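Local coordinates for protein putative rubredoxin reductase (Rhodopseudomonas palustris, PDB 3FG2) that probably passes electrons from NADH through its bound FAD to a ferredoxin that serves the cytochrome P450 CYP199A2, at residues Leu38-Arg42 with Pro43-Lys47; Ile270-Gly274 with Asp275-Phe279; Leu395-Leu399 with Lys400-Ala404. One frame throughout, in Å; residues are numbered along the deposited sequence.

Contact 1: Leu38-Arg42 with Pro43-Lys47; sequences LPYQR and PPLSK. With FAD (flavin-adenine dinucleotide), chain B.
Leu-45 N reaches back to Arg-42 O, 2.8 Å away, and closes a turn that begins at Arg-42 and leads on to Lys-47, both FAD-binding. The leucine side chain folds over the same oxygen, and its CD1 meets the edge of the Tyr-40 ring at CE1, 3.9 Å away. The Arg-42 guanidinium is held between two layers: Tyr-40 CZ lies 3.5 Å from its plane on one face, and FAD O2A sits over the opposite face, off-centre, while NH2 approaches the ribose at FAD O3B (3.0 Å). A weak bond from NH1 to Tyr-40 O ties the group to the backbone, and Glu-35 takes both NH2, in a salt bridge, and the Tyr-40 hydroxyl. Beyond the turn, Lys-47 bends at its last torsion (chi4 60°), and NZ donates a hydrogen bond to FAD O4 (3.0 Å) and a weak one to N5. The ammonium also donates to Pro-43 O at 3.0 Å and forms a salt bridge with Glu-156, which accepts from Ser-46 OG as well. Cationic side chains meet the cofactor beside its phosphate and ribose, and at its flavin; a cationic donor at O4 and N5 would probably polarise that edge, its charge partly balanced by Glu-156.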
loop_
_atom_site.group_PDB
_atom_site.type_symbol
_atom_site.label_atom_id
_atom_site.label_comp_id
_atom_site.label_asym_id
_atom_site.label_seq_id
_atom_site.Cartn_x
_atom_site.Cartn_y
_atom_site.Cartn_z
ATOM N N LEU A 38 -5.907 4.077 17.704
ATOM C CA LEU A 38 -5.640 2.687 18.007
ATOM C C LEU A 38 -5.214 2.157 16.645
ATOM O O LEU A 38 -5.647 2.688 15.618
ATOM C CB LEU A 38 -6.922 1.982 18.462
ATOM C CG LEU A 38 -7.673 2.583 19.654
ATOM C CD1 LEU A 38 -9.014 1.887 19.809
ATOM C CD2 LEU A 38 -6.836 2.448 20.922
ATOM N N PRO A 39 -4.348 1.130 16.608
ATOM C CA PRO A 39 -3.915 0.585 15.317
ATOM C C PRO A 39 -5.123 0.470 14.384
ATOM O O PRO A 39 -6.155 -0.066 14.775
ATOM C CB PRO A 39 -3.333 -0.764 15.709
ATOM C CG PRO A 39 -2.694 -0.455 17.020
ATOM C CD PRO A 39 -3.754 0.373 17.722
ATOM N N TYR A 40 -4.999 0.968 13.157
ATOM C CA TYR A 40 -6.123 0.942 12.229
ATOM C C TYR A 40 -5.829 0.468 10.808
ATOM O O TYR A 40 -4.676 0.347 10.394
ATOM C CB TYR A 40 -6.757 2.336 12.180
ATOM C CG TYR A 40 -5.846 3.411 11.627
ATOM C CD1 TYR A 40 -5.869 3.740 10.272
ATOM C CD2 TYR A 40 -4.966 4.109 12.458
ATOM C CE1 TYR A 40 -5.049 4.737 9.754
ATOM C CE2 TYR A 40 -4.134 5.111 11.948
ATOM C CZ TYR A 40 -4.186 5.419 10.594
ATOM O OH TYR A 40 -3.386 6.410 10.072
ATOM N N GLN A 41 -6.902 0.216 10.065
ATOM C CA GLN A 41 -6.827 -0.258 8.686
ATOM C C GLN A 41 -6.621 0.892 7.699
ATOM O O GLN A 41 -7.236 1.951 7.825
ATOM C CB GLN A 41 -8.122 -0.989 8.315
ATOM C CG GLN A 41 -8.557 -2.090 9.283
ATOM C CD GLN A 41 -10.022 -2.477 9.095
ATOM O OE1 GLN A 41 -10.425 -2.940 8.025
ATOM N NE2 GLN A 41 -10.825 -2.273 10.136
ATOM N N ARG A 42 -5.774 0.662 6.702
ATOM C CA ARG A 42 -5.487 1.661 5.676
ATOM C C ARG A 42 -6.406 1.614 4.452
ATOM O O ARG A 42 -6.899 2.641 3.999
ATOM C CB ARG A 42 -4.037 1.527 5.201
ATOM C CG ARG A 42 -3.053 2.430 5.921
ATOM C CD ARG A 42 -2.937 2.079 7.382
ATOM N NE ARG A 42 -2.097 3.025 8.110
ATOM C CZ ARG A 42 -1.865 2.952 9.417
ATOM N NH1 ARG A 42 -2.413 1.974 10.126
ATOM N NH2 ARG A 42 -1.098 3.850 10.024
ATOM N N PRO A 43 -6.659 0.417 3.910
ATOM C CA PRO A 43 -7.514 0.273 2.726
ATOM C C PRO A 43 -8.795 1.100 2.676
ATOM O O PRO A 43 -9.116 1.693 1.642
ATOM C CB PRO A 43 -7.792 -1.230 2.682
ATOM C CG PRO A 43 -6.520 -1.810 3.237
ATOM C CD PRO A 43 -6.269 -0.905 4.432
ATOM N N PRO A 44 -9.550 1.151 3.782
ATOM C CA PRO A 44 -10.795 1.929 3.782
ATOM C C PRO A 44 -10.607 3.451 3.689
ATOM O O PRO A 44 -11.551 4.176 3.376
ATOM C CB PRO A 44 -11.455 1.519 5.103
ATOM C CG PRO A 44 -10.879 0.149 5.373
ATOM C CD PRO A 44 -9.440 0.345 5.009
ATOM N N LEU A 45 -9.390 3.924 3.960
ATOM C CA LEU A 45 -9.086 5.355 3.944
ATOM C C LEU A 45 -9.388 6.098 2.645
ATOM O O LEU A 45 -9.783 7.262 2.671
ATOM C CB LEU A 45 -7.622 5.573 4.318
ATOM C CG LEU A 45 -7.243 5.207 5.756
ATOM C CD1 LEU A 45 -5.736 5.319 5.931
ATOM C CD2 LEU A 45 -7.971 6.131 6.731
ATOM N N SER A 46 -9.189 5.433 1.514
ATOM C CA SER A 46 -9.448 6.047 0.220
ATOM C C SER A 46 -10.676 5.407 -0.403
ATOM O O SER A 46 -10.951 5.578 -1.594
ATOM C CB SER A 46 -8.247 5.849 -0.699
ATOM O OG SER A 46 -7.895 4.481 -0.756
ATOM N N LYS A 47 -11.415 4.669 0.418
ATOM C CA LYS A 47 -12.604 3.972 -0.049
ATOM C C LYS A 47 -13.829 4.342 0.799
ATOM O O LYS A 47 -14.159 5.524 0.933
ATOM C CB LYS A 47 -12.350 2.458 -0.014
ATOM C CG LYS A 47 -11.095 2.041 -0.780
ATOM C CD LYS A 47 -10.821 0.550 -0.661
ATOM C CE LYS A 47 -9.606 0.137 -1.497
ATOM N NZ LYS A 47 -8.319 0.818 -1.119
HETATM P PA FAD B . 1.685 1.181 7.714
HETATM O O1A FAD B . 1.893 2.445 6.961
HETATM O O2A FAD B . 0.453 0.634 7.841
HETATM O O5B FAD B . 2.015 1.668 9.135
HETATM C C5B FAD B . 3.274 2.302 9.525
HETATM C C4B FAD B . 2.993 2.866 10.935
HETATM O O4B FAD B . 4.305 3.112 11.571
HETATM C C3B FAD B . 2.253 4.216 10.979
HETATM O O3B FAD B . 1.184 4.309 11.867
HETATM C C2B FAD B . 3.386 5.183 11.176
HETATM O O2B FAD B . 2.980 6.428 11.655
HETATM C C1B FAD B . 4.214 4.440 12.182
HETATM N N9A FAD B . 5.617 4.835 12.325
HETATM C C8A FAD B . 6.465 5.251 11.330
HETATM N N7A FAD B . 7.680 5.548 11.777
HETATM C C5A FAD B . 7.631 5.319 13.121
HETATM C C6A FAD B . 8.651 5.464 14.184
HETATM N N6A FAD B . 9.881 5.875 13.981
HETATM N N1A FAD B . 8.217 5.127 15.451
HETATM C C2A FAD B . 6.939 4.692 15.709
HETATM N N3A FAD B . 5.950 4.534 14.797
HETATM C C4A FAD B . 6.344 4.861 13.512
HETATM N N1 FAD B . -3.043 -2.398 0.229
HETATM C C2 FAD B . -3.799 -3.378 -0.267
HETATM O O2 FAD B . -3.372 -4.485 -0.402
HETATM N N3 FAD B . -5.160 -3.163 -0.660
HETATM C C4 FAD B . -5.761 -1.922 -0.539
HETATM O O4 FAD B . -6.922 -1.778 -0.878
HETATM C C4X FAD B . -4.945 -0.842 0.008
HETATM N N5 FAD B . -5.481 0.394 0.159
HETATM C C5X FAD B . -4.684 1.394 0.688
HETATM C C6 FAD B . -5.269 2.681 0.853
HETATM C C7 FAD B . -4.555 3.739 1.379
HETATM C C7M FAD B . -5.225 5.090 1.534
HETATM C C8 FAD B . -3.157 3.546 1.782
HETATM C C8M FAD B . -2.316 4.659 2.368
HETATM C C9 FAD B . -2.566 2.276 1.619
HETATM C C9A FAD B . -3.314 1.201 1.081
HETATM N N10 FAD B . -2.774 -0.140 0.900
HETATM C C10 FAD B . -3.549 -1.141 0.386
HETATM C "C1'" FAD B . -1.363 -0.363 1.306
HETATM C "C2'" FAD B . -1.296 -0.852 2.785
HETATM O "O2'" FAD B . -1.969 0.088 3.592
HETATM C "C3'" FAD B . 0.165 -0.970 3.169
HETATM O "O3'" FAD B . 0.797 -1.945 2.348
HETATM C "C4'" FAD B . 0.283 -1.381 4.627
HETATM O "O4'" FAD B . -0.362 -0.402 5.484
HETATM C "C5'" FAD B . 1.748 -1.481 4.979
HETATM O "O5'" FAD B . 1.829 -1.865 6.508
HETATM P P FAD B . 2.954 -1.324 7.344
HETATM O O1P FAD B . 2.659 -1.969 8.728
HETATM O O2P FAD B . 4.225 -1.582 6.832
HETATM O O3P FAD B . 2.854 0.134 7.451
#

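Contact 2: Ile270-Gly274 with Asp275-Phe279; sequences ISAIG and DCALF. With FAD (flavin-adenine dinucleotide), chain B.
Gly-274 adopts a positive phi of 87°, a conformation that leaves no room for a side chain between the preceding carbonyl oxygen and FAD O2P, and passes the chain to Asp-275 beside the FAD pyrophosphate. With no side chain in the way, Gly-274 CA comes to 3.5 Å from FAD O2P. The next amide uses this closeness: Asp-275 N donates to O2P at 3.0 Å in a fairly straight bond (151°). Asp-275 then grips the cofactor a second time. Its CG stands beside the backbone N (chi1 -77°), which carries the carboxylate along the ribityl chain, where OD1 accepts a hydrogen bond from FAD O3' at 2.9 Å. One residue thereby fixes both a phosphate oxygen and a ribityl hydroxyl. A water adds a third link, donating to Ile-273 O at 2.8 Å and to O2P, and accepting from Cys-276 N.

Behind this polar face the chain turns sharply. Ala-277 N bonds to Gly-274 O over 3.0 Å, and the reversal folds the Ala-277 methyl onto that of Ala-272, the two CB atoms 4.0 Å apart. Ile-257 packs on Ala-272 and Cys-276, while Gln-299 of helix 293-306 accepts from Gly-274 N. The strand 270-272 lies at the edge of the parallel FAD-domain sheet, and 277-281 enters a separate small mixed sheet. The sequence Ile-Ser-Ala-Ile-Gly-Asp, a mostly apolar strand leading into Gly-Asp at the ribityl-pyrophosphate junction, is the second FAD-binding motif characteristic of the glutathione reductase-like flavoproteins.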
loop_
_atom_site.group_PDB
_atom_site.type_symbol
_atom_site.label_atom_id
_atom_site.label_comp_id
_atom_site.label_asym_id
_atom_site.label_seq_id
_atom_site.Cartn_x
_atom_site.Cartn_y
_atom_site.Cartn_z
ATOM N N ILE A 270 17.367 -7.478 15.157
ATOM C CA ILE A 270 16.610 -6.455 14.442
ATOM C C ILE A 270 16.056 -6.911 13.091
ATOM O O ILE A 270 16.810 -7.219 12.155
ATOM C CB ILE A 270 17.455 -5.182 14.213
ATOM C CG1 ILE A 270 17.889 -4.596 15.558
ATOM C CG2 ILE A 270 16.632 -4.141 13.453
ATOM C CD1 ILE A 270 18.600 -3.251 15.454
ATOM N N SER A 271 14.732 -6.941 12.994
ATOM C CA SER A 271 14.052 -7.331 11.758
ATOM C C SER A 271 13.282 -6.150 11.181
ATOM O O SER A 271 12.976 -5.187 11.888
ATOM C CB SER A 271 13.062 -8.469 12.021
ATOM O OG SER A 271 13.734 -9.673 12.321
ATOM N N ALA A 272 12.970 -6.231 9.893
ATOM C CA ALA A 272 12.194 -5.186 9.222
ATOM C C ALA A 272 11.097 -5.877 8.420
ATOM O O ALA A 272 11.364 -6.848 7.712
ATOM C CB ALA A 272 13.085 -4.367 8.301
ATOM N N ILE A 273 9.868 -5.384 8.542
ATOM C CA ILE A 273 8.735 -5.971 7.837
ATOM C C ILE A 273 7.785 -4.907 7.282
ATOM O O ILE A 273 7.725 -3.778 7.788
ATOM C CB ILE A 273 7.903 -6.877 8.775
ATOM C CG1 ILE A 273 7.418 -6.060 9.975
ATOM C CG2 ILE A 273 8.725 -8.070 9.231
ATOM C CD1 ILE A 273 6.488 -6.810 10.886
ATOM N N GLY A 274 7.037 -5.284 6.245
ATOM C CA GLY A 274 6.075 -4.373 5.654
ATOM C C GLY A 274 6.599 -3.444 4.580
ATOM O O GLY A 274 7.597 -3.716 3.923
ATOM N N ASP A 275 5.907 -2.331 4.401
ATOM C CA ASP A 275 6.288 -1.354 3.395
ATOM C C ASP A 275 7.726 -0.856 3.530
ATOM O O ASP A 275 8.348 -0.502 2.532
ATOM C CB ASP A 275 5.335 -0.161 3.450
ATOM C CG ASP A 275 3.995 -0.447 2.795
ATOM O OD1 ASP A 275 3.709 -1.624 2.477
ATOM O OD2 ASP A 275 3.224 0.517 2.600
ATOM N N CYS A 276 8.256 -0.841 4.750
ATOM C CA CYS A 276 9.610 -0.336 4.973
ATOM C C CYS A 276 10.724 -1.309 4.631
ATOM O O CYS A 276 11.891 -0.914 4.547
ATOM C CB CYS A 276 9.779 0.108 6.433
ATOM S SG CYS A 276 10.099 -1.239 7.633
ATOM N N ALA A 277 10.372 -2.572 4.412
ATOM C CA ALA A 277 11.373 -3.598 4.134
ATOM C C ALA A 277 11.709 -3.925 2.674
ATOM O O ALA A 277 10.819 -4.128 1.844
ATOM C CB ALA A 277 10.991 -4.883 4.873
ATOM N N LEU A 278 13.011 -3.984 2.391
ATOM C CA LEU A 278 13.542 -4.316 1.066
ATOM C C LEU A 278 14.162 -5.704 1.275
ATOM O O LEU A 278 15.360 -5.840 1.542
ATOM C CB LEU A 278 14.630 -3.313 0.664
ATOM C CG LEU A 278 14.955 -3.143 -0.824
ATOM C CD1 LEU A 278 16.224 -2.303 -0.955
ATOM C CD2 LEU A 278 15.137 -4.498 -1.506
ATOM N N PHE A 279 13.328 -6.730 1.150
ATOM C CA PHE A 279 13.740 -8.105 1.385
ATOM C C PHE A 279 14.250 -8.916 0.202
ATOM O O PHE A 279 14.003 -8.601 -0.963
ATOM C CB PHE A 279 12.575 -8.863 2.015
ATOM C CG PHE A 279 11.414 -9.053 1.086
ATOM C CD1 PHE A 279 11.218 -10.267 0.435
ATOM C CD2 PHE A 279 10.525 -8.006 0.841
ATOM C CE1 PHE A 279 10.145 -10.439 -0.453
ATOM C CE2 PHE A 279 9.456 -8.161 -0.038
ATOM C CZ PHE A 279 9.260 -9.380 -0.687
HETATM P PA FAD B . 1.685 1.181 7.714
HETATM O O1A FAD B . 1.893 2.445 6.961
HETATM O O2A FAD B . 0.453 0.634 7.841
HETATM O O5B FAD B . 2.015 1.668 9.135
HETATM C C5B FAD B . 3.274 2.302 9.525
HETATM C C4B FAD B . 2.993 2.866 10.935
HETATM O O4B FAD B . 4.305 3.112 11.571
HETATM C C3B FAD B . 2.253 4.216 10.979
HETATM O O3B FAD B . 1.184 4.309 11.867
HETATM C C2B FAD B . 3.386 5.183 11.176
HETATM O O2B FAD B . 2.980 6.428 11.655
HETATM C C1B FAD B . 4.214 4.440 12.182
HETATM N N9A FAD B . 5.617 4.835 12.325
HETATM C C8A FAD B . 6.465 5.251 11.330
HETATM N N7A FAD B . 7.680 5.548 11.777
HETATM C C5A FAD B . 7.631 5.319 13.121
HETATM C C6A FAD B . 8.651 5.464 14.184
HETATM N N6A FAD B . 9.881 5.875 13.981
HETATM N N1A FAD B . 8.217 5.127 15.451
HETATM C C2A FAD B . 6.939 4.692 15.709
HETATM N N3A FAD B . 5.950 4.534 14.797
HETATM C C4A FAD B . 6.344 4.861 13.512
HETATM N N1 FAD B . -3.043 -2.398 0.229
HETATM C C2 FAD B . -3.799 -3.378 -0.267
HETATM O O2 FAD B . -3.372 -4.485 -0.402
HETATM N N3 FAD B . -5.160 -3.163 -0.660
HETATM C C4 FAD B . -5.761 -1.922 -0.539
HETATM O O4 FAD B . -6.922 -1.778 -0.878
HETATM C C4X FAD B . -4.945 -0.842 0.008
HETATM N N5 FAD B . -5.481 0.394 0.159
HETATM C C5X FAD B . -4.684 1.394 0.688
HETATM C C6 FAD B . -5.269 2.681 0.853
HETATM C C7 FAD B . -4.555 3.739 1.379
HETATM C C7M FAD B . -5.225 5.090 1.534
HETATM C C8 FAD B . -3.157 3.546 1.782
HETATM C C8M FAD B . -2.316 4.659 2.368
HETATM C C9 FAD B . -2.566 2.276 1.619
HETATM C C9A FAD B . -3.314 1.201 1.081
HETATM N N10 FAD B . -2.774 -0.140 0.900
HETATM C C10 FAD B . -3.549 -1.141 0.386
HETATM C "C1'" FAD B . -1.363 -0.363 1.306
HETATM C "C2'" FAD B . -1.296 -0.852 2.785
HETATM O "O2'" FAD B . -1.969 0.088 3.592
HETATM C "C3'" FAD B . 0.165 -0.970 3.169
HETATM O "O3'" FAD B . 0.797 -1.945 2.348
HETATM C "C4'" FAD B . 0.283 -1.381 4.627
HETATM O "O4'" FAD B . -0.362 -0.402 5.484
HETATM C "C5'" FAD B . 1.748 -1.481 4.979
HETATM O "O5'" FAD B . 1.829 -1.865 6.508
HETATM P P FAD B . 2.954 -1.324 7.344
HETATM O O1P FAD B . 2.659 -1.969 8.728
HETATM O O2P FAD B . 4.225 -1.582 6.832
HETATM O O3P FAD B . 2.854 0.134 7.451
HETATM O O HOH W 1 6.633 -1.185 7.447
#

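Contact 3: Leu395-Leu399 with Lys400-Ala404; sequences LSFDL and KKAAA
Phe-397 and Ala-402 meet across the start of the final helix, with ring atom CE2 lying 3.8 Å from the alanine CB and the ring inclined obliquely to that methyl. The phenyl reaches it because its CG is turned away from the backbone N (chi1 -176°), a torsion that brings CE2 to the Ala-402 methyl. Asp-398 is extended in the same sense but directs its carboxylate to the first turn. There OD2 accepts from Lys-401 N at 2.7 Å, a capping bond whose exact length is less sure because OD2 is modelled too tightly. The other oxygen, OD1, faces the Lys-400 ammonium; that chain bends at its last two torsions, yet NZ stays 3.8 Å away, a long salt bridge. Backbone bonds carry the helix on, from Ala-402 N to Asp-398 O (3.2 Å) and from Ala-403 N to Leu-399 O (3.0 Å). Leu-399 leads off from the helix start and, like Ala-402 and Ala-403, packs on Phe-376 of helix 371-380. An aspartate N-cap, with the residue before it in apolar contact with the fourth residue after the cap, is the hydrophobic staple at a helix N-terminus, here starting the short helix near the C-terminus of the chain.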
loop_
_atom_site.group_PDB
_atom_site.type_symbol
_atom_site.label_atom_id
_atom_site.label_comp_id
_atom_site.label_asym_id
_atom_site.label_seq_id
_atom_site.Cartn_x
_atom_site.Cartn_y
_atom_site.Cartn_z
ATOM N N LEU A 395 -13.269 -19.844 -22.601
ATOM C CA LEU A 395 -14.277 -19.917 -21.545
ATOM C C LEU A 395 -14.820 -21.315 -21.320
ATOM O O LEU A 395 -15.577 -21.534 -20.378
ATOM C CB LEU A 395 -15.440 -18.965 -21.830
ATOM C CG LEU A 395 -15.127 -17.481 -21.667
ATOM C CD1 LEU A 395 -16.352 -16.647 -22.013
ATOM C CD2 LEU A 395 -14.682 -17.222 -20.236
ATOM N N SER A 396 -14.447 -22.258 -22.181
ATOM C CA SER A 396 -14.902 -23.637 -22.018
ATOM C C SER A 396 -13.816 -24.409 -21.272
ATOM O O SER A 396 -13.986 -25.584 -20.946
ATOM C CB SER A 396 -15.186 -24.295 -23.374
ATOM O OG SER A 396 -13.986 -24.587 -24.074
ATOM N N PHE A 397 -12.692 -23.741 -21.015
ATOM C CA PHE A 397 -11.603 -24.354 -20.266
ATOM C C PHE A 397 -11.948 -24.129 -18.804
ATOM O O PHE A 397 -12.010 -22.985 -18.348
ATOM C CB PHE A 397 -10.262 -23.691 -20.576
ATOM C CG PHE A 397 -9.094 -24.351 -19.888
ATOM C CD1 PHE A 397 -8.618 -25.588 -20.325
ATOM C CD2 PHE A 397 -8.494 -23.757 -18.780
ATOM C CE1 PHE A 397 -7.565 -26.223 -19.670
ATOM C CE2 PHE A 397 -7.438 -24.386 -18.114
ATOM C CZ PHE A 397 -6.973 -25.621 -18.559
ATOM N N ASP A 398 -12.172 -25.221 -18.079
ATOM C CA ASP A 398 -12.561 -25.173 -16.670
ATOM C C ASP A 398 -11.411 -24.868 -15.711
ATOM O O ASP A 398 -10.510 -25.686 -15.519
ATOM C CB ASP A 398 -13.235 -26.497 -16.296
ATOM C CG ASP A 398 -13.677 -26.549 -14.850
ATOM O OD1 ASP A 398 -14.435 -25.656 -14.407
ATOM O OD2 ASP A 398 -13.269 -27.500 -14.152
ATOM N N LEU A 399 -11.461 -23.689 -15.097
ATOM C CA LEU A 399 -10.418 -23.271 -14.169
ATOM C C LEU A 399 -10.440 -24.047 -12.854
ATOM O O LEU A 399 -9.390 -24.283 -12.259
ATOM C CB LEU A 399 -10.520 -21.763 -13.896
ATOM C CG LEU A 399 -10.379 -20.837 -15.119
ATOM C CD1 LEU A 399 -10.555 -19.389 -14.690
ATOM C CD2 LEU A 399 -9.019 -21.027 -15.777
ATOM N N LYS A 400 -11.623 -24.448 -12.396
ATOM C CA LYS A 400 -11.714 -25.204 -11.148
ATOM C C LYS A 400 -10.993 -26.541 -11.284
ATOM O O LYS A 400 -10.197 -26.917 -10.420
ATOM C CB LYS A 400 -13.170 -25.468 -10.756
ATOM C CG LYS A 400 -13.987 -24.236 -10.439
ATOM C CD LYS A 400 -15.340 -24.648 -9.881
ATOM C CE LYS A 400 -16.449 -23.766 -10.409
ATOM N NZ LYS A 400 -16.596 -23.898 -11.891
ATOM N N LYS A 401 -11.274 -27.263 -12.362
ATOM C CA LYS A 401 -10.627 -28.547 -12.566
ATOM C C LYS A 401 -9.127 -28.353 -12.715
ATOM O O LYS A 401 -8.337 -29.145 -12.205
ATOM C CB LYS A 401 -11.168 -29.253 -13.813
ATOM C CG LYS A 401 -10.517 -30.617 -14.048
ATOM C CD LYS A 401 -11.055 -31.316 -15.286
ATOM C CE LYS A 401 -10.407 -32.679 -15.463
ATOM N NZ LYS A 401 -10.915 -33.371 -16.681
ATOM N N ALA A 402 -8.740 -27.291 -13.411
ATOM C CA ALA A 402 -7.329 -27.014 -13.626
ATOM C C ALA A 402 -6.586 -26.731 -12.323
ATOM O O ALA A 402 -5.397 -27.024 -12.207
ATOM C CB ALA A 402 -7.173 -25.838 -14.577
ATOM N N ALA A 403 -7.291 -26.183 -11.339
ATOM C CA ALA A 403 -6.670 -25.835 -10.067
ATOM C C ALA A 403 -6.880 -26.836 -8.932
ATOM O O ALA A 403 -6.374 -26.635 -7.829
ATOM C CB ALA A 403 -7.150 -24.458 -9.630
ATOM N N ALA A 404 -7.620 -27.907 -9.190
ATOM C CA ALA A 404 -7.874 -28.901 -8.150
ATOM C C ALA A 404 -6.583 -29.601 -7.719
ATOM O O ALA A 404 -5.621 -29.604 -8.512
ATOM C CB ALA A 404 -8.891 -29.932 -8.646
ATOM O OXT ALA A 404 -6.554 -30.144 -6.597
#

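Overall arrangement
The three contacts illustrate how local turns take their chemistry from their surroundings. Contacts 1 and 2 are buried and belong to the same pyridine nucleotide-disulphide oxidoreductase region; they never touch, their nearest atoms being about 7 Å apart, but FAD joins them. Contact 1 brings two basic side chains to the cofactor, with Pro-43, Leu-45 and Ser-46 also packing on it, whereas contact 2 relies on a backbone amide, a carboxylate and a water. Contact 3 lies at the surface of the C-terminal region, about 24 Å from either of the others between nearest atoms. Its polar groups serve the helix itself instead of a ligand, and its apolar residues fasten that helix to a neighbouring one.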